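PDB 7CPX: lovastatin nonaketide synthase, polyketide synthase component from Aspergillus terreus, which builds the dihydromonacolin L nonaketide of lovastatin biosynthesis from malonyl-CoA, using NADPH and S-adenosyl-L-methionine, while the growing chain stays tethered to its acyl-carrier domain. Local coordinates for residues A[2288-2300]-A[2307-2319]. The protein carries 2 engineered substitutions. Residues are numbered along the deposited sequence; the frame is centred on the assembly and turned at random.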
loop_
_atom_site.group_PDB
_atom_site.type_symbol
_atom_site.label_atom_id
_atom_site.label_comp_id
_atom_site.label_asym_id
_atom_site.label_seq_id
_atom_site.Cartn_x
_atom_site.Cartn_y
_atom_site.Cartn_z
ATOM N N PHE A 2288 -54.065 29.104 19.888
ATOM C CA PHE A 2288 -54.620 28.071 19.030
ATOM C C PHE A 2288 -55.570 27.209 19.843
ATOM O O PHE A 2288 -55.401 27.046 21.054
ATOM C CB PHE A 2288 -53.516 27.202 18.417
ATOM C CG PHE A 2288 -52.684 26.478 19.437
ATOM C CD1 PHE A 2288 -53.113 25.279 19.976
ATOM C CD2 PHE A 2288 -51.472 26.994 19.855
ATOM C CE1 PHE A 2288 -52.354 24.611 20.912
ATOM C CE2 PHE A 2288 -50.706 26.330 20.791
ATOM C CZ PHE A 2288 -51.148 25.134 21.320
ATOM N N PHE A 2289 -56.574 26.661 19.160
ATOM C CA PHE A 2289 -57.462 25.640 19.715
ATOM C C PHE A 2289 -57.509 24.528 18.672
ATOM O O PHE A 2289 -58.394 24.492 17.815
ATOM C CB PHE A 2289 -58.847 26.208 20.031
ATOM C CG PHE A 2289 -59.660 25.358 20.976
ATOM C CD1 PHE A 2289 -59.519 23.981 21.001
ATOM C CD2 PHE A 2289 -60.567 25.944 21.840
ATOM C CE1 PHE A 2289 -60.266 23.208 21.866
ATOM C CE2 PHE A 2289 -61.317 25.176 22.709
ATOM C CZ PHE A 2289 -61.166 23.806 22.722
ATOM N N VAL A 2290 -56.545 23.618 18.752
ATOM C CA VAL A 2290 -56.423 22.527 17.795
ATOM C C VAL A 2290 -57.218 21.341 18.315
ATOM O O VAL A 2290 -56.931 20.813 19.395
ATOM C CB VAL A 2290 -54.953 22.145 17.569
ATOM C CG1 VAL A 2290 -54.857 20.999 16.582
ATOM C CG2 VAL A 2290 -54.166 23.340 17.073
ATOM N N MET A 2291 -58.216 20.919 17.547
ATOM C CA MET A 2291 -59.048 19.773 17.881
ATOM C C MET A 2291 -58.661 18.620 16.967
ATOM O O MET A 2291 -58.788 18.723 15.743
ATOM C CB MET A 2291 -60.528 20.123 17.742
ATOM C CG MET A 2291 -61.118 20.772 18.984
ATOM S SD MET A 2291 -62.517 21.844 18.617
ATOM C CE MET A 2291 -61.667 23.311 18.042
ATOM N N PHE A 2292 -58.194 17.527 17.565
ATOM C CA PHE A 2292 -57.633 16.402 16.821
ATOM C C PHE A 2292 -58.768 15.597 16.207
ATOM O O PHE A 2292 -59.339 14.700 16.830
ATOM C CB PHE A 2292 -56.768 15.540 17.731
ATOM C CG PHE A 2292 -55.402 16.107 17.982
ATOM C CD1 PHE A 2292 -55.245 17.408 18.419
ATOM C CD2 PHE A 2292 -54.273 15.332 17.789
ATOM C CE1 PHE A 2292 -53.990 17.929 18.650
ATOM C CE2 PHE A 2292 -53.016 15.845 18.019
ATOM C CZ PHE A 2292 -52.872 17.146 18.451
ATOM N N SER A 2293 -59.095 15.924 14.963
ATOM C CA SER A 2293 -60.070 15.160 14.210
ATOM C C SER A 2293 -59.387 14.014 13.473
ATOM O O SER A 2293 -58.174 14.016 13.247
ATOM C CB SER A 2293 -60.802 16.056 13.212
ATOM O OG SER A 2293 -61.511 17.087 13.876
ATOM N N SER A 2294 -60.185 13.021 13.103
ATOM C CA SER A 2294 -59.713 11.902 12.305
ATOM C C SER A 2294 -60.124 12.101 10.854
ATOM O O SER A 2294 -61.144 12.727 10.558
ATOM C CB SER A 2294 -60.269 10.579 12.831
ATOM O OG SER A 2294 -59.965 9.516 11.944
ATOM N N ILE A 2295 -59.311 11.559 9.944
ATOM C CA ILE A 2295 -59.598 11.708 8.525
ATOM C C ILE A 2295 -60.946 11.103 8.179
ATOM O O ILE A 2295 -61.543 11.459 7.158
ATOM C CB ILE A 2295 -58.473 11.076 7.681
ATOM C CG1 ILE A 2295 -58.613 11.486 6.215
ATOM C CG2 ILE A 2295 -58.503 9.564 7.804
ATOM C CD1 ILE A 2295 -58.615 12.982 5.998
ATOM N N VAL A 2296 -61.447 10.186 9.010
ATOM C CA VAL A 2296 -62.799 9.681 8.833
ATOM C C VAL A 2296 -63.811 10.806 8.967
ATOM O O VAL A 2296 -64.911 10.722 8.412
ATOM C CB VAL A 2296 -63.090 8.556 9.847
ATOM C CG1 VAL A 2296 -61.990 7.509 9.803
ATOM C CG2 VAL A 2296 -63.228 9.127 11.243
ATOM N N ALA A 2297 -63.466 11.866 9.700
ATOM C CA ALA A 2297 -64.349 13.022 9.779
ATOM C C ALA A 2297 -64.521 13.679 8.418
ATOM O O ALA A 2297 -65.543 14.326 8.166
ATOM C CB ALA A 2297 -63.800 14.033 10.783
ATOM N N VAL A 2298 -63.535 13.531 7.536
ATOM C CA VAL A 2298 -63.596 14.155 6.220
ATOM C C VAL A 2298 -64.176 13.214 5.171
ATOM O O VAL A 2298 -64.711 13.676 4.157
ATOM C CB VAL A 2298 -62.199 14.637 5.802
ATOM C CG1 VAL A 2298 -62.239 15.264 4.416
ATOM C CG2 VAL A 2298 -61.653 15.615 6.822
ATOM N N MET A 2299 -64.083 11.903 5.388
ATOM C CA MET A 2299 -64.554 10.926 4.419
ATOM C C MET A 2299 -65.462 9.863 5.014
ATOM O O MET A 2299 -66.109 9.138 4.250
ATOM C CB MET A 2299 -63.364 10.224 3.749
ATOM C CG MET A 2299 -62.306 11.174 3.223
ATOM S SD MET A 2299 -60.983 10.323 2.345
ATOM C CE MET A 2299 -60.430 9.152 3.583
ATOM N N GLY A 2300 -65.535 9.744 6.334
ATOM C CA GLY A 2300 -66.281 8.678 6.963
ATOM C C GLY A 2300 -65.484 7.390 7.016
ATOM O O GLY A 2300 -64.395 7.259 6.456
ATOM N N TYR A 2307 -67.511 8.184 15.789
ATOM C CA TYR A 2307 -66.243 8.901 15.807
ATOM C C TYR A 2307 -66.251 10.061 14.821
ATOM O O TYR A 2307 -65.798 11.168 15.142
ATOM C CB TYR A 2307 -65.118 7.920 15.478
ATOM C CG TYR A 2307 -63.715 8.441 15.656
ATOM C CD1 TYR A 2307 -63.423 9.424 16.590
ATOM C CD2 TYR A 2307 -62.676 7.939 14.887
ATOM C CE1 TYR A 2307 -62.135 9.888 16.753
ATOM C CE2 TYR A 2307 -61.390 8.398 15.038
ATOM C CZ TYR A 2307 -61.124 9.372 15.970
ATOM O OH TYR A 2307 -59.838 9.826 16.114
ATOM N N SER A 2308 -66.760 9.824 13.610
ATOM C CA SER A 2308 -66.777 10.871 12.595
ATOM C C SER A 2308 -67.676 12.025 13.013
ATOM O O SER A 2308 -67.345 13.191 12.773
ATOM C CB SER A 2308 -67.241 10.300 11.257
ATOM O OG SER A 2308 -68.599 9.906 11.323
ATOM N N ALA A 2309 -68.822 11.726 13.624
ATOM C CA ALA A 2309 -69.707 12.786 14.088
ATOM C C ALA A 2309 -69.050 13.601 15.190
ATOM O O ALA A 2309 -69.165 14.833 15.214
ATOM C CB ALA A 2309 -71.023 12.193 14.584
ATOM N N ALA A 2310 -68.355 12.935 16.114
ATOM C CA ALA A 2310 -67.648 13.678 17.152
ATOM C C ALA A 2310 -66.599 14.595 16.532
ATOM O O ALA A 2310 -66.499 15.782 16.876
ATOM C CB ALA A 2310 -66.995 12.710 18.137
ATOM N N ASN A 2311 -65.817 14.060 15.591
ATOM C CA ASN A 2311 -64.778 14.862 14.968
ATOM C C ASN A 2311 -65.365 16.015 14.154
ATOM O O ASN A 2311 -64.760 17.087 14.074
ATOM C CB ASN A 2311 -63.886 13.990 14.080
ATOM C CG ASN A 2311 -63.046 13.011 14.884
ATOM O OD1 ASN A 2311 -62.526 13.353 15.936
ATOM N ND2 ASN A 2311 -62.910 11.794 14.381
ATOM N N CYS A 2312 -66.532 15.815 13.545
ATOM C CA CYS A 2312 -67.168 16.891 12.799
ATOM C C CYS A 2312 -67.737 17.956 13.727
ATOM O O CYS A 2312 -67.750 19.138 13.372
ATOM C CB CYS A 2312 -68.252 16.330 11.882
ATOM S SG CYS A 2312 -67.587 15.450 10.449
ATOM N N TYR A 2313 -68.194 17.571 14.918
ATOM C CA TYR A 2313 -68.512 18.574 15.927
ATOM C C TYR A 2313 -67.271 19.384 16.264
ATOM O O TYR A 2313 -67.337 20.610 16.417
ATOM C CB TYR A 2313 -69.077 17.935 17.190
ATOM C CG TYR A 2313 -69.623 18.944 18.181
ATOM C CD1 TYR A 2313 -68.769 19.695 18.976
ATOM C CD2 TYR A 2313 -70.988 19.151 18.317
ATOM C CE1 TYR A 2313 -69.258 20.620 19.875
ATOM C CE2 TYR A 2313 -71.486 20.073 19.217
ATOM C CZ TYR A 2313 -70.616 20.804 19.993
ATOM O OH TYR A 2313 -71.105 21.724 20.893
ATOM N N LEU A 2314 -66.131 18.710 16.397
ATOM C CA LEU A 2314 -64.877 19.423 16.637
ATOM C C LEU A 2314 -64.580 20.401 15.506
ATOM O O LEU A 2314 -64.208 21.557 15.743
ATOM C CB LEU A 2314 -63.731 18.420 16.788
ATOM C CG LEU A 2314 -63.378 17.978 18.209
ATOM C CD1 LEU A 2314 -64.614 17.540 18.973
ATOM C CD2 LEU A 2314 -62.353 16.856 18.173
ATOM N N GLN A 2315 -64.742 19.948 14.262
ATOM C CA GLN A 2315 -64.464 20.802 13.110
ATOM C C GLN A 2315 -65.360 22.030 13.113
ATOM O O GLN A 2315 -64.896 23.157 12.904
ATOM C CB GLN A 2315 -64.659 20.018 11.813
ATOM C CG GLN A 2315 -63.613 18.960 11.541
ATOM C CD GLN A 2315 -63.906 18.172 10.280
ATOM O OE1 GLN A 2315 -64.929 18.383 9.628
ATOM N NE2 GLN A 2315 -63.010 17.259 9.928
ATOM N N ALA A 2316 -66.657 21.829 13.339
ATOM C CA ALA A 2316 -67.586 22.951 13.317
ATOM C C ALA A 2316 -67.353 23.892 14.486
ATOM O O ALA A 2316 -67.512 25.108 14.336
ATOM C CB ALA A 2316 -69.022 22.446 13.326
ATOM N N LEU A 2317 -66.990 23.363 15.654
ATOM C CA LEU A 2317 -66.662 24.239 16.770
ATOM C C LEU A 2317 -65.435 25.078 16.449
ATOM O O LEU A 2317 -65.403 26.276 16.743
ATOM C CB LEU A 2317 -66.438 23.429 18.043
ATOM C CG LEU A 2317 -66.238 24.297 19.286
ATOM C CD1 LEU A 2317 -67.025 23.748 20.459
ATOM C CD2 LEU A 2317 -64.765 24.403 19.639
ATOM N N ALA A 2318 -64.422 24.474 15.826
ATOM C CA ALA A 2318 -63.249 25.244 15.421
ATOM C C ALA A 2318 -63.633 26.331 14.426
ATOM O O ALA A 2318 -63.185 27.480 14.530
ATOM C CB ALA A 2318 -62.198 24.317 14.811
ATOM N N GLN A 2319 -64.469 25.980 13.449
ATOM C CA GLN A 2319 -64.843 26.933 12.410
ATOM C C GLN A 2319 -65.642 28.095 12.988
ATOM O O GLN A 2319 -65.373 29.263 12.682
ATOM C CB GLN A 2319 -65.634 26.213 11.320
ATOM C CG GLN A 2319 -64.769 25.377 10.394
ATOM C CD GLN A 2319 -65.534 24.244 9.742
ATOM O OE1 GLN A 2319 -66.410 23.637 10.357
ATOM N NE2 GLN A 2319 -65.203 23.949 8.492
#
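Met2291 faces Leu2314, and Ser2293 faces Asn2311, where strand 2288-2294 and helix 2307-2319 run roughly antiparallel at 139°, their axes approaching to 7.5 Å; beyond the strand's end Ala2297 comes nearest Ser2308. In the middle of the strand, the Met2291 side chain leans on the helix: its CB packs on Leu2314 CG at 3.6 Å, SD meets Leu2317 CD2, and the chain, bent at chi3 (-79°), lays CE against Ala2318 CB. Two residues on, Ser2293 OG, turned beside its own backbone N (chi1 -61°), donates to Asn2311 O at 3.3 Å, 32° from the carbonyl plane. Gln2315 N reaches the same oxygen from the opposite face, so the serine adds a second bond without displacing the helical one. The Asn2311 amide lies along the last residues of the strand, Phe2292 to Ser2294; its ND2 lies over one face of the Tyr2307 ring, while OD1 accepts from Lys2266 of helix 2256-2276. Ala2297, on the short helix 2296-2299, is a knob in a hole of Ser2308, Asn2311, Cys2312 and Gln2315. Ser2294 CB approaches the Tyr2307 ring obliquely, and both residues line the NADP pocket. This is a ketoreductase domain of Rossmann type: a helix packs against a parallel sheet in the crossover from strand 2288-2294 to strand 2329-2333, and Ser2294, Tyr2307, Asn2311 and neighbouring Lys2266 recall the Ser-Tyr-Asn-Lys set of short-chain dehydrogenases/reductases.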